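Local coordinates for packaging protein UL32 (Human herpesvirus 8 type M, PDB 6XF9) that probably helps bring newly made capsids to nuclear replication compartments, and so supports cleavage and packaging of the viral genome, as a zinc-binding protein that forms pentameric rings, at residues 305-315 against 343-351. Numbering follows the deposited sequence.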
ATOM      1  N   HIS D 305      38.537  33.036   3.702  1.00 46.74           N
ATOM      2  CA  HIS D 305      39.272  33.614   4.797  1.00 47.41           C
ATOM      3  C   HIS D 305      39.999  32.557   5.613  1.00 47.12           C
ATOM      4  O   HIS D 305      39.411  31.516   5.949  1.00 46.76           O
ATOM      5  CB  HIS D 305      38.340  34.397   5.711  1.00 48.70           C
ATOM      6  CG  HIS D 305      39.057  35.306   6.657  1.00 49.66           C
ATOM      7  ND1 HIS D 305      39.844  34.841   7.690  1.00 49.78           N
ATOM      8  CD2 HIS D 305      39.092  36.657   6.735  1.00 50.48           C
ATOM      9  CE1 HIS D 305      40.334  35.868   8.361  1.00 50.65           C
ATOM     10  NE2 HIS D 305      39.888  36.980   7.807  1.00 51.11           N
ATOM     11  N   PRO D 306      41.246  32.841   6.016  1.00 54.47           N
ATOM     12  CA  PRO D 306      42.107  31.771   6.552  1.00 54.03           C
ATOM     13  C   PRO D 306      41.701  31.242   7.907  1.00 54.77           C
ATOM     14  O   PRO D 306      42.107  30.129   8.248  1.00 54.50           O
ATOM     15  CB  PRO D 306      43.491  32.435   6.621  1.00 54.46           C
ATOM     16  CG  PRO D 306      43.429  33.549   5.609  1.00 54.44           C
ATOM     17  CD  PRO D 306      42.017  34.057   5.695  1.00 54.90           C
ATOM     18  N   GLU D 307      41.003  32.009   8.736  1.00 57.67           N
ATOM     19  CA  GLU D 307      40.660  31.520  10.066  1.00 58.66           C
ATOM     20  C   GLU D 307      39.177  31.223  10.248  1.00 58.81           C
ATOM     21  O   GLU D 307      38.753  30.942  11.372  1.00 59.99           O
ATOM     22  CB  GLU D 307      41.177  32.491  11.125  1.00 60.20           C
ATOM     23  CG  GLU D 307      41.111  33.912  10.670  1.00 60.43           C
ATOM     24  CD  GLU D 307      41.862  34.886  11.570  1.00 61.71           C
ATOM     25  OE1 GLU D 307      42.122  34.552  12.747  1.00 62.69           O
ATOM     26  OE2 GLU D 307      42.201  35.994  11.078  1.00 61.73           O
ATOM     27  N   ALA D 308      38.382  31.224   9.165  1.00 52.11           N
ATOM     28  CA  ALA D 308      36.962  30.902   9.319  1.00 52.19           C
ATOM     29  C   ALA D 308      36.761  29.444   9.721  1.00 51.81           C
ATOM     30  O   ALA D 308      36.020  29.196  10.692  1.00 52.99           O
ATOM     31  CB  ALA D 308      36.194  31.248   8.036  1.00 51.36           C
ATOM     32  N   PRO D 309      37.394  28.447   9.074  1.00 46.88           N
ATOM     33  CA  PRO D 309      37.177  27.053   9.504  1.00 46.53           C
ATOM     34  C   PRO D 309      37.380  26.819  10.988  1.00 48.42           C
ATOM     35  O   PRO D 309      36.514  26.240  11.663  1.00 49.30           O
ATOM     36  CB  PRO D 309      38.190  26.286   8.651  1.00 44.98           C
ATOM     37  CG  PRO D 309      38.230  27.038   7.388  1.00 44.03           C
ATOM     38  CD  PRO D 309      38.128  28.492   7.788  1.00 45.45           C
ATOM     39  N   LYS D 310      38.513  27.255  11.523  1.00 57.47           N
ATOM     40  CA  LYS D 310      38.762  26.995  12.927  1.00 59.21           C
ATOM     41  C   LYS D 310      37.917  27.898  13.815  1.00 60.91           C
ATOM     42  O   LYS D 310      37.514  27.478  14.909  1.00 62.32           O
ATOM     43  CB  LYS D 310      40.241  27.188  13.225  1.00 59.60           C
ATOM     44  CG  LYS D 310      40.746  26.290  14.323  1.00 60.96           C
ATOM     45  CD  LYS D 310      41.966  26.879  15.022  1.00 61.88           C
ATOM     46  CE  LYS D 310      41.927  26.596  16.531  1.00 63.52           C
ATOM     47  NZ  LYS D 310      42.217  25.157  16.867  1.00 63.53           N
ATOM     48  N   ALA D 311      37.615  29.123  13.351  1.00 45.55           N
ATOM     49  CA  ALA D 311      36.803  30.050  14.144  1.00 47.13           C
ATOM     50  C   ALA D 311      35.399  29.519  14.370  1.00 47.71           C
ATOM     51  O   ALA D 311      34.878  29.552  15.490  1.00 49.53           O
ATOM     52  CB  ALA D 311      36.717  31.407  13.455  1.00 46.62           C
ATOM     53  N   LEU D 312      34.787  28.990  13.313  1.00 43.95           N
ATOM     54  CA  LEU D 312      33.430  28.491  13.424  1.00 44.08           C
ATOM     55  C   LEU D 312      33.394  27.218  14.250  1.00 44.88           C
ATOM     56  O   LEU D 312      32.478  27.032  15.056  1.00 46.47           O
ATOM     57  CB  LEU D 312      32.874  28.286  12.027  1.00 42.02           C
ATOM     58  CG  LEU D 312      32.781  29.656  11.353  1.00 41.99           C
ATOM     59  CD1 LEU D 312      32.514  29.510   9.849  1.00 40.08           C
ATOM     60  CD2 LEU D 312      31.729  30.558  12.031  1.00 43.74           C
ATOM     61  N   GLN D 313      34.391  26.335  14.086  1.00 67.82           N
ATOM     62  CA  GLN D 313      34.437  25.156  14.947  1.00 68.87           C
ATOM     63  C   GLN D 313      34.646  25.542  16.399  1.00 71.13           C
ATOM     64  O   GLN D 313      34.222  24.803  17.298  1.00 72.84           O
ATOM     65  CB  GLN D 313      35.504  24.140  14.515  1.00 67.52           C
ATOM     66  CG  GLN D 313      35.448  22.875  15.411  1.00 68.81           C
ATOM     67  CD  GLN D 313      34.059  22.177  15.430  1.00 69.45           C
ATOM     68  OE1 GLN D 313      33.559  21.791  16.501  1.00 71.33           O
ATOM     69  NE2 GLN D 313      33.466  21.959  14.227  1.00 67.30           N
ATOM     70  N   THR D 314      35.374  26.626  16.657  1.00 45.11           N
ATOM     71  CA  THR D 314      35.503  27.080  18.034  1.00 47.20           C
ATOM     72  C   THR D 314      34.203  27.702  18.529  1.00 48.74           C
ATOM     73  O   THR D 314      33.795  27.466  19.669  1.00 50.47           O
ATOM     74  CB  THR D 314      36.663  28.065  18.132  1.00 46.98           C
ATOM     75  OG1 THR D 314      37.899  27.354  17.958  1.00 46.11           O
ATOM     76  CG2 THR D 314      36.653  28.762  19.466  1.00 48.62           C
ATOM     77  N   LEU D 315      33.515  28.453  17.655  1.00 47.30           N
ATOM     78  CA  LEU D 315      32.188  28.978  17.967  1.00 48.53           C
ATOM     79  C   LEU D 315      31.202  27.844  18.244  1.00 49.48           C
ATOM     80  O   LEU D 315      30.396  27.923  19.183  1.00 51.56           O
ATOM     81  CB  LEU D 315      31.698  29.854  16.817  1.00 47.08           C
ATOM     82  CG  LEU D 315      30.286  30.440  16.886  1.00 47.99           C
ATOM     83  CD1 LEU D 315      30.042  31.237  18.167  1.00 49.81           C
ATOM     84  CD2 LEU D 315      29.990  31.268  15.644  1.00 46.48           C
ATOM     85  N   MET D 343      34.114  36.101  20.342  1.00 73.23           N
ATOM     86  CA  MET D 343      35.072  35.480  19.416  1.00 71.96           C
ATOM     87  C   MET D 343      36.467  36.100  19.405  1.00 71.51           C
ATOM     88  O   MET D 343      36.969  36.480  18.347  1.00 70.38           O
ATOM     89  CB  MET D 343      34.500  35.468  17.995  1.00 70.69           C
ATOM     90  CG  MET D 343      33.178  34.728  17.865  1.00 70.81           C
ATOM     91  SD  MET D 343      32.545  34.723  16.178  1.00 69.58           S
ATOM     92  CE  MET D 343      33.861  33.856  15.326  1.00 67.64           C
ATOM     93  N   PRO D 344      37.102  36.205  20.581  1.00 85.26           N
ATOM     94  CA  PRO D 344      38.420  36.863  20.623  1.00 84.83           C
ATOM     95  C   PRO D 344      39.504  36.083  19.892  1.00 83.83           C
ATOM     96  O   PRO D 344      40.559  36.659  19.585  1.00 83.31           O
ATOM     97  CB  PRO D 344      38.718  36.968  22.121  1.00 85.83           C
ATOM     98  CG  PRO D 344      37.766  36.013  22.806  1.00 86.93           C
ATOM     99  CD  PRO D 344      36.836  35.418  21.797  1.00 86.37           C
ATOM    100  N   TYR D 345      39.271  34.793  19.618  1.00 67.12           N
ATOM    101  CA  TYR D 345      40.182  33.928  18.875  1.00 65.86           C
ATOM    102  C   TYR D 345      40.317  34.313  17.411  1.00 64.62           C
ATOM    103  O   TYR D 345      41.145  33.719  16.709  1.00 63.67           O
ATOM    104  CB  TYR D 345      39.703  32.469  18.965  1.00 65.94           C
ATOM    105  CG  TYR D 345      38.183  32.300  18.904  1.00 66.44           C
ATOM    106  CD1 TYR D 345      37.504  32.172  17.686  1.00 65.26           C
ATOM    107  CD2 TYR D 345      37.433  32.270  20.070  1.00 67.94           C
ATOM    108  CE1 TYR D 345      36.116  32.033  17.648  1.00 65.74           C
ATOM    109  CE2 TYR D 345      36.066  32.133  20.042  1.00 68.51           C
ATOM    110  CZ  TYR D 345      35.399  32.012  18.840  1.00 67.49           C
ATOM    111  OH  TYR D 345      34.017  31.868  18.852  1.00 68.10           O
ATOM    112  N   VAL D 346      39.522  35.261  16.921  1.00 68.29           N
ATOM    113  CA  VAL D 346      39.615  35.702  15.536  1.00 67.15           C
ATOM    114  C   VAL D 346      40.415  36.998  15.540  1.00 67.30           C
ATOM    115  O   VAL D 346      40.027  37.970  16.203  1.00 68.12           O
ATOM    116  CB  VAL D 346      38.224  35.905  14.906  1.00 66.77           C
ATOM    117  CG1 VAL D 346      38.348  36.391  13.460  1.00 65.43           C
ATOM    118  CG2 VAL D 346      37.392  34.634  14.983  1.00 66.58           C
ATOM    119  N   SER D 347      41.549  37.007  14.834  1.00 74.57           N
ATOM    120  CA  SER D 347      42.370  38.211  14.801  1.00 74.84           C
ATOM    121  C   SER D 347      41.761  39.234  13.847  1.00 74.48           C
ATOM    122  O   SER D 347      41.445  40.360  14.247  1.00 75.55           O
ATOM    123  CB  SER D 347      43.814  37.870  14.424  1.00 74.58           C
ATOM    124  OG  SER D 347      44.004  37.845  13.024  1.00 73.45           O
ATOM    125  N   ASP D 348      41.607  38.859  12.570  1.00 75.00           N
ATOM    126  CA  ASP D 348      41.025  39.741  11.560  1.00 74.74           C
ATOM    127  C   ASP D 348      39.661  40.251  12.024  1.00 75.56           C
ATOM    128  O   ASP D 348      38.686  39.486  12.079  1.00 75.24           O
ATOM    129  CB  ASP D 348      40.847  39.019  10.224  1.00 73.15           C
ATOM    130  CG  ASP D 348      40.408  39.958   9.111  1.00 73.23           C
ATOM    131  OD1 ASP D 348      39.797  41.010   9.417  1.00 74.13           O
ATOM    132  OD2 ASP D 348      40.592  39.613   7.915  1.00 72.44           O
ATOM    133  N   PRO D 349      39.543  41.548  12.317  1.00 66.08           N
ATOM    134  CA  PRO D 349      38.248  42.081  12.765  1.00 66.63           C
ATOM    135  C   PRO D 349      37.170  42.103  11.688  1.00 65.97           C
ATOM    136  O   PRO D 349      35.998  42.261  12.035  1.00 66.64           O
ATOM    137  CB  PRO D 349      38.600  43.493  13.241  1.00 67.99           C
ATOM    138  CG  PRO D 349      39.789  43.867  12.426  1.00 67.86           C
ATOM    139  CD  PRO D 349      40.564  42.602  12.192  1.00 66.75           C
ATOM    140  N   LEU D 350      37.506  42.013  10.399  1.00 63.81           N
ATOM    141  CA  LEU D 350      36.449  41.952   9.387  1.00 63.35           C
ATOM    142  C   LEU D 350      35.684  40.632   9.482  1.00 63.00           C
ATOM    143  O   LEU D 350      34.453  40.621   9.600  1.00 63.55           O
ATOM    144  CB  LEU D 350      37.026  42.134   7.980  1.00 62.53           C
ATOM    145  CG  LEU D 350      35.971  42.143   6.873  1.00 62.29           C
ATOM    146  CD1 LEU D 350      34.982  43.276   7.067  1.00 63.36           C
ATOM    147  CD2 LEU D 350      36.594  42.219   5.499  1.00 61.69           C
ATOM    148  N   LEU D 351      36.404  39.506   9.472  1.00 59.95           N
ATOM    149  CA  LEU D 351      35.743  38.218   9.618  1.00 59.54           C
ATOM    150  C   LEU D 351      34.933  38.177  10.895  1.00 60.79           C
ATOM    151  O   LEU D 351      33.768  37.766  10.888  1.00 61.22           O
ATOM    152  CB  LEU D 351      36.780  37.100   9.644  1.00 58.61           C
ATOM    153  CG  LEU D 351      36.224  35.709   9.912  1.00 58.16           C
ATOM    154  CD1 LEU D 351      35.321  35.303   8.760  1.00 57.54           C
ATOM    155  CD2 LEU D 351      37.360  34.724  10.097  1.00 57.41           C
TER
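His305 and Asp348 meet because each swings its CG trans to its own main-chain N (chi1 -165° and -173°), which brings the imidazole NE2 up to the carboxylate. NE2 of His305 gives its hydrogen to Asp348 OD2 at 2.7 Å, close to the ring plane but from above the carboxylate plane. The other ring nitrogen, ND1, accepts a nearly straight bond from Glu307 N (173°), so both nitrogens are engaged and the ring's rotation is fixed. Leu351 CD2 lies over one ring face, 3.7 Å from the His305 centroid in a CH-pi contact. Asp348 also caps its helix: OD1 accepts a bond from Leu350 N at 2.7 Å.

Glu307 extends its chain beyond CG and reaches with its carboxylate to the backbone of Ser347 and Asp348, just ahead of helix 349-357. OE1 takes Ser347 N, while OE2 receives both Asp348 N and, through its syn lone pair, Ser347 OG at 3.2 Å; the two amides come from above the carboxylate plane. Three longish bonds thus share one carboxylate, probably favouring its charged form.

Further along, Thr314 CG2 sits over the centre of the Tyr345 ring, 3.5 Å from the centroid, and Met343 CA lies over the opposite face, toward its rim. The Tyr345 hydroxyl passes Leu315 to hydrogen-bond Glu318. Between the carboxylate bonds and the tyrosine, Ala311 CB packs on Val346 CG2 at 3.6 Å.

The zinc site that includes Cys299 and His366 lies nearby without touching. A His-carboxylate hydrogen bond joins the turn between helices 297-304 and 308-321 to the N-cap of helix 349-357, and Glu307's carboxylate links the two N-cap residues.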